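Local structure of sugar-binding transport ATP-binding protein (Pyrococcus horikoshii, 1V43) at residues L250-G255 with K282-G287; H303-A308 with D356-H361. The protein probably binds and hydrolyses ATP as the nucleotide-binding subunit of an ABC transporter that takes up sugars. All blocks are in the same frame, centred on the assembly; numbering follows the deposited sequence.

Contact 1: L250-G255 with K282-G287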
loop_
_atom_site.group_PDB
_atom_site.type_symbol
_atom_site.label_atom_id
_atom_site.label_comp_id
_atom_site.label_asym_id
_atom_site.label_seq_id
_atom_site.Cartn_x
_atom_site.Cartn_y
_atom_site.Cartn_z
ATOM N N LEU A 250 18.565 10.879 9.184
ATOM C CA LEU A 250 19.999 10.678 9.350
ATOM C C LEU A 250 20.601 11.499 10.480
ATOM O O LEU A 250 20.372 12.698 10.586
ATOM C CB LEU A 250 20.732 11.016 8.048
ATOM C CG LEU A 250 20.336 10.218 6.809
ATOM C CD1 LEU A 250 21.288 10.548 5.668
ATOM C CD2 LEU A 250 20.369 8.739 7.123
ATOM N N GLU A 251 21.391 10.839 11.312
ATOM C CA GLU A 251 22.050 11.490 12.438
ATOM C C GLU A 251 23.227 12.320 11.931
ATOM O O GLU A 251 24.104 11.796 11.260
ATOM C CB GLU A 251 22.537 10.418 13.409
ATOM C CG GLU A 251 22.999 10.926 14.748
ATOM C CD GLU A 251 23.273 9.789 15.717
ATOM O OE1 GLU A 251 23.769 10.065 16.829
ATOM O OE2 GLU A 251 22.987 8.620 15.366
ATOM N N VAL A 252 23.243 13.617 12.229
ATOM C CA VAL A 252 24.342 14.467 11.783
ATOM C C VAL A 252 24.802 15.520 12.807
ATOM O O VAL A 252 24.142 15.750 13.823
ATOM C CB VAL A 252 23.992 15.193 10.464
ATOM C CG1 VAL A 252 23.636 14.172 9.390
ATOM C CG2 VAL A 252 22.858 16.174 10.685
ATOM N N SER A 253 25.944 16.147 12.527
ATOM C CA SER A 253 26.503 17.178 13.396
ATOM C C SER A 253 26.484 18.514 12.667
ATOM O O SER A 253 26.763 18.572 11.470
ATOM C CB SER A 253 27.938 16.820 13.785
ATOM O OG SER A 253 27.964 15.636 14.562
ATOM N N VAL A 254 26.157 19.580 13.391
ATOM C CA VAL A 254 26.076 20.923 12.818
ATOM C C VAL A 254 27.411 21.670 12.872
ATOM O O VAL A 254 28.077 21.678 13.907
ATOM C CB VAL A 254 25.017 21.768 13.564
ATOM C CG1 VAL A 254 24.796 23.085 12.838
ATOM C CG2 VAL A 254 23.712 20.988 13.682
ATOM N N GLY A 255 27.790 22.314 11.767
ATOM C CA GLY A 255 29.049 23.046 11.733
ATOM C C GLY A 255 28.938 24.515 11.348
ATOM O O GLY A 255 27.838 25.065 11.297
ATOM N N LYS A 282 26.768 20.177 17.948
ATOM C CA LYS A 282 25.930 19.166 18.583
ATOM C C LYS A 282 25.262 18.289 17.523
ATOM O O LYS A 282 25.159 18.681 16.356
ATOM C CB LYS A 282 24.862 19.849 19.442
ATOM C CG LYS A 282 24.442 19.056 20.665
ATOM C CD LYS A 282 25.577 18.961 21.672
ATOM C CE LYS A 282 25.128 18.248 22.945
ATOM N NZ LYS A 282 26.193 18.224 23.991
ATOM N N THR A 283 24.809 17.106 17.928
ATOM C CA THR A 283 24.150 16.185 17.002
ATOM C C THR A 283 22.631 16.377 16.922
ATOM O O THR A 283 21.949 16.531 17.938
ATOM C CB THR A 283 24.421 14.721 17.380
ATOM O OG1 THR A 283 25.815 14.434 17.223
ATOM C CG2 THR A 283 23.615 13.787 16.494
ATOM N N VAL A 284 22.113 16.353 15.699
ATOM C CA VAL A 284 20.686 16.510 15.447
ATOM C C VAL A 284 20.255 15.475 14.417
ATOM O O VAL A 284 21.096 14.829 13.800
ATOM C CB VAL A 284 20.367 17.920 14.914
ATOM C CG1 VAL A 284 20.638 18.948 15.995
ATOM C CG2 VAL A 284 21.206 18.227 13.676
ATOM N N LEU A 285 18.951 15.301 14.236
ATOM C CA LEU A 285 18.462 14.330 13.272
ATOM C C LEU A 285 18.049 15.059 11.993
ATOM O O LEU A 285 17.196 15.948 12.017
ATOM C CB LEU A 285 17.284 13.549 13.863
ATOM C CG LEU A 285 17.593 12.770 15.148
ATOM C CD1 LEU A 285 16.355 12.036 15.614
ATOM C CD2 LEU A 285 18.732 11.775 14.908
ATOM N N PHE A 286 18.699 14.693 10.894
ATOM C CA PHE A 286 18.453 15.261 9.571
ATOM C C PHE A 286 17.381 14.421 8.872
ATOM O O PHE A 286 17.391 13.198 8.960
ATOM C CB PHE A 286 19.746 15.216 8.754
ATOM C CG PHE A 286 19.572 15.556 7.297
ATOM C CD1 PHE A 286 19.365 16.867 6.891
ATOM C CD2 PHE A 286 19.633 14.563 6.329
ATOM C CE1 PHE A 286 19.229 17.183 5.543
ATOM C CE2 PHE A 286 19.499 14.873 4.983
ATOM C CZ PHE A 286 19.297 16.186 4.592
ATOM N N GLY A 287 16.467 15.079 8.173
ATOM C CA GLY A 287 15.421 14.349 7.488
ATOM C C GLY A 287 15.067 14.917 6.126
ATOM O O GLY A 287 14.952 16.132 5.953
#
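V252 and V284 face each other as an antiparallel hydrogen-bonded pair: V252 N gives a nearly straight bond to V284 O (2.9 Å, 178°), and V284 N returns one to V252 O. The same closed pair of bonds recurs at L250 and F286, where L250 N to F286 O is only 2.6 Å. The last rung, V254 N to K282 O, is longer at 3.3 Å, with K282 just before its strand. The two strands splay, their directions 130° apart.

On the buried face the side chains that meet across the strands are all apolar. The methyl CG2 of V252 lies 3.8 Å from CB of F286 and also meets CG2 of V284, whose other neighbour is CG2 of V254, 3.7 Å away. With CG of F286 anti to the backbone N (chi1 170°), the ring extends so that its CD2 edge meets CB of L250, near the ring plane. Branched valines suit the strand here, since a single methyl, CG2, touches both the facing residue and a diagonal one.

The other face is amphipathic. The extended chain of E251 passes over T283, its CG 3.4 Å from the T283 methyl CG2, while CD2 of L285 comes back over the E251 backbone. Glutamate fits this place because its aliphatic part can pack on the threonine while its carboxylate forms two salt bridges, OE1 with K365 and OE2 with R262.

Within the sheet of the MalK-type OB-fold region, strand 248-255 runs between strands 258-261 and 283-288, and strand 361-364 follows on the far side of 283-288. L259 of strand 258-261 packs on V252, V254 and F286; one strand further, in 264-267, F264 reaches L250 and V252, and I266 reaches F286. Y279 touches V284, and V335 of strand 333-340 touches L250.

Contact 2: H303-A308 with D356-H361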
loop_
_atom_site.group_PDB
_atom_site.type_symbol
_atom_site.label_atom_id
_atom_site.label_comp_id
_atom_site.label_asym_id
_atom_site.label_seq_id
_atom_site.Cartn_x
_atom_site.Cartn_y
_atom_site.Cartn_z
ATOM N N HIS A 303 11.446 22.445 -11.253
ATOM C CA HIS A 303 12.808 22.144 -10.823
ATOM C C HIS A 303 13.031 22.597 -9.380
ATOM O O HIS A 303 12.180 23.264 -8.790
ATOM C CB HIS A 303 13.819 22.839 -11.739
ATOM C CG HIS A 303 14.984 21.978 -12.111
ATOM N ND1 HIS A 303 15.740 21.301 -11.176
ATOM C CD2 HIS A 303 15.518 21.672 -13.318
ATOM C CE1 HIS A 303 16.688 20.615 -11.791
ATOM N NE2 HIS A 303 16.575 20.822 -13.091
ATOM N N MET A 304 14.177 22.231 -8.817
ATOM C CA MET A 304 14.513 22.600 -7.445
ATOM C C MET A 304 15.330 23.889 -7.406
ATOM O O MET A 304 16.392 23.973 -8.024
ATOM C CB MET A 304 15.297 21.467 -6.776
ATOM C CG MET A 304 14.504 20.179 -6.612
ATOM S SD MET A 304 15.510 18.808 -6.025
ATOM C CE MET A 304 16.332 18.373 -7.553
ATOM N N LYS A 305 14.838 24.887 -6.675
ATOM C CA LYS A 305 15.536 26.170 -6.564
ATOM C C LYS A 305 16.920 26.023 -5.931
ATOM O O LYS A 305 17.924 26.402 -6.531
ATOM C CB LYS A 305 14.718 27.160 -5.733
ATOM C CG LYS A 305 13.331 27.491 -6.279
ATOM C CD LYS A 305 12.596 28.389 -5.282
ATOM C CE LYS A 305 11.144 28.624 -5.651
ATOM N NZ LYS A 305 10.446 29.355 -4.554
ATOM N N ARG A 306 16.965 25.480 -4.716
ATOM C CA ARG A 306 18.221 25.292 -3.999
ATOM C C ARG A 306 18.458 23.800 -3.771
ATOM O O ARG A 306 17.565 23.093 -3.316
ATOM C CB ARG A 306 18.164 26.036 -2.667
ATOM C CG ARG A 306 17.604 27.452 -2.816
ATOM C CD ARG A 306 17.706 28.258 -1.530
ATOM N NE ARG A 306 17.030 27.602 -0.423
ATOM C CZ ARG A 306 17.050 28.047 0.829
ATOM N NH1 ARG A 306 17.709 29.157 1.131
ATOM N NH2 ARG A 306 16.421 27.374 1.778
ATOM N N THR A 307 19.665 23.324 -4.067
ATOM C CA THR A 307 19.953 21.901 -3.928
ATOM C C THR A 307 21.295 21.517 -3.326
ATOM O O THR A 307 22.192 22.343 -3.156
ATOM C CB THR A 307 19.889 21.217 -5.289
ATOM O OG1 THR A 307 20.868 21.816 -6.145
ATOM C CG2 THR A 307 18.503 21.372 -5.912
ATOM N N ALA A 308 21.410 20.234 -3.013
ATOM C CA ALA A 308 22.624 19.655 -2.462
ATOM C C ALA A 308 22.860 18.356 -3.224
ATOM O O ALA A 308 21.917 17.624 -3.527
ATOM C CB ALA A 308 22.456 19.379 -0.987
ATOM N N ASP A 356 16.440 18.361 -2.310
ATOM C CA ASP A 356 15.774 19.661 -2.358
ATOM C C ASP A 356 15.920 20.282 -0.971
ATOM O O ASP A 356 15.207 19.914 -0.033
ATOM C CB ASP A 356 14.282 19.521 -2.689
ATOM C CG ASP A 356 13.601 20.876 -2.912
ATOM O OD1 ASP A 356 14.067 21.900 -2.354
ATOM O OD2 ASP A 356 12.590 20.920 -3.637
ATOM N N LEU A 357 16.848 21.225 -0.856
ATOM C CA LEU A 357 17.135 21.911 0.394
ATOM C C LEU A 357 15.936 22.590 1.048
ATOM O O LEU A 357 15.907 22.765 2.265
ATOM C CB LEU A 357 18.263 22.930 0.168
ATOM C CG LEU A 357 19.650 22.560 0.717
ATOM C CD1 LEU A 357 19.846 21.053 0.726
ATOM C CD2 LEU A 357 20.725 23.230 -0.121
ATOM N N ASP A 358 14.947 22.965 0.249
ATOM C CA ASP A 358 13.768 23.620 0.790
ATOM C C ASP A 358 12.792 22.631 1.427
ATOM O O ASP A 358 11.852 23.035 2.110
ATOM C CB ASP A 358 13.074 24.428 -0.308
ATOM C CG ASP A 358 13.831 25.706 -0.658
ATOM O OD1 ASP A 358 13.832 26.093 -1.846
ATOM O OD2 ASP A 358 14.417 26.331 0.256
ATOM N N MET A 359 13.025 21.339 1.209
ATOM C CA MET A 359 12.165 20.295 1.768
ATOM C C MET A 359 12.861 19.536 2.902
ATOM O O MET A 359 12.412 18.470 3.312
ATOM C CB MET A 359 11.756 19.290 0.683
ATOM C CG MET A 359 10.963 19.880 -0.476
ATOM S SD MET A 359 9.491 20.780 0.053
ATOM C CE MET A 359 8.337 19.528 0.152
ATOM N N ILE A 360 13.950 20.094 3.414
ATOM C CA ILE A 360 14.699 19.444 4.480
ATOM C C ILE A 360 14.155 19.707 5.878
ATOM O O ILE A 360 13.520 20.725 6.128
ATOM C CB ILE A 360 16.185 19.864 4.413
ATOM C CG1 ILE A 360 16.871 19.093 3.283
ATOM C CG2 ILE A 360 16.869 19.647 5.750
ATOM C CD1 ILE A 360 18.352 19.341 3.169
ATOM N N HIS A 361 14.397 18.766 6.780
ATOM C CA HIS A 361 13.964 18.890 8.170
ATOM C C HIS A 361 15.142 18.571 9.098
ATOM O O HIS A 361 16.085 17.876 8.710
ATOM C CB HIS A 361 12.810 17.919 8.466
ATOM C CG HIS A 361 11.619 18.102 7.577
ATOM N ND1 HIS A 361 10.634 19.033 7.831
ATOM C CD2 HIS A 361 11.292 17.520 6.399
ATOM C CE1 HIS A 361 9.755 19.018 6.845
ATOM N NE2 HIS A 361 10.132 18.108 5.963
HETATM O O HOH W 1 14.202 24.369 -3.699
#
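A single water molecule is held between R306 and two aspartates: it accepts from R306 N and donates to D356 OD1 (2.8 Å) and to D358 OD1. It thus joins the two segments just where their strand pairing gives out, for T307 and D356 are the last antiparallel pair, of the non-hydrogen-bonded kind, at this end of strands 307-319 and 350-356. The chain then turns away in an Asx turn, in which D356 OD1 also accepts from D358 N, 28° out of the carboxylate plane; aspartate suits this position because its short side chain can reach the backbone N two residues further on.

Beyond the water, the long R306 chain can span to D358: bent at chi3 (-57°), it aims NE and NH2 at a single oxygen, D358 OD2, at 3.0 and 2.7 Å. The guanidinium and carboxylate planes are only 20° apart, yet both hydrogen bonds of this salt bridge are weak in angle. L357 N bonds to R306 O, and the leucine fills the buried inner side, its CD1 3.5 Å from A308 CB. Flexible M304 lays its sulfur SD against D356 CB at 3.6 Å.

D358 therefore divides its two oxygens between the water and arginine. The positive charge of R306 and the water's O-H would be expected to favour ionised D358; salt bridge and water join the turn to the residues just before strand 307-319.

In the fold
Contacts 1 and 2 have centres about 17 Å apart and meet directly where segments 282-287 and 356-361 come together. There H361 N probably hydrogen-bonds to G287 O (2.8 Å), bringing strand 361-364 alongside strand 283-288, and CD1 of I360 packs against CE1 of F286 at 3.3 Å. The loop that forms half of contact 2 thus leads from strand 350-356 of one five-stranded sheet to the edge of the other, and I360 bridges them, touching F286 of one sheet and M355 of the other. Both contacts lie away from the ATP-binding residues, which include G47, K50 and T51 of the P-loop, in the OB-type C-terminal part of the chain, as in MalK.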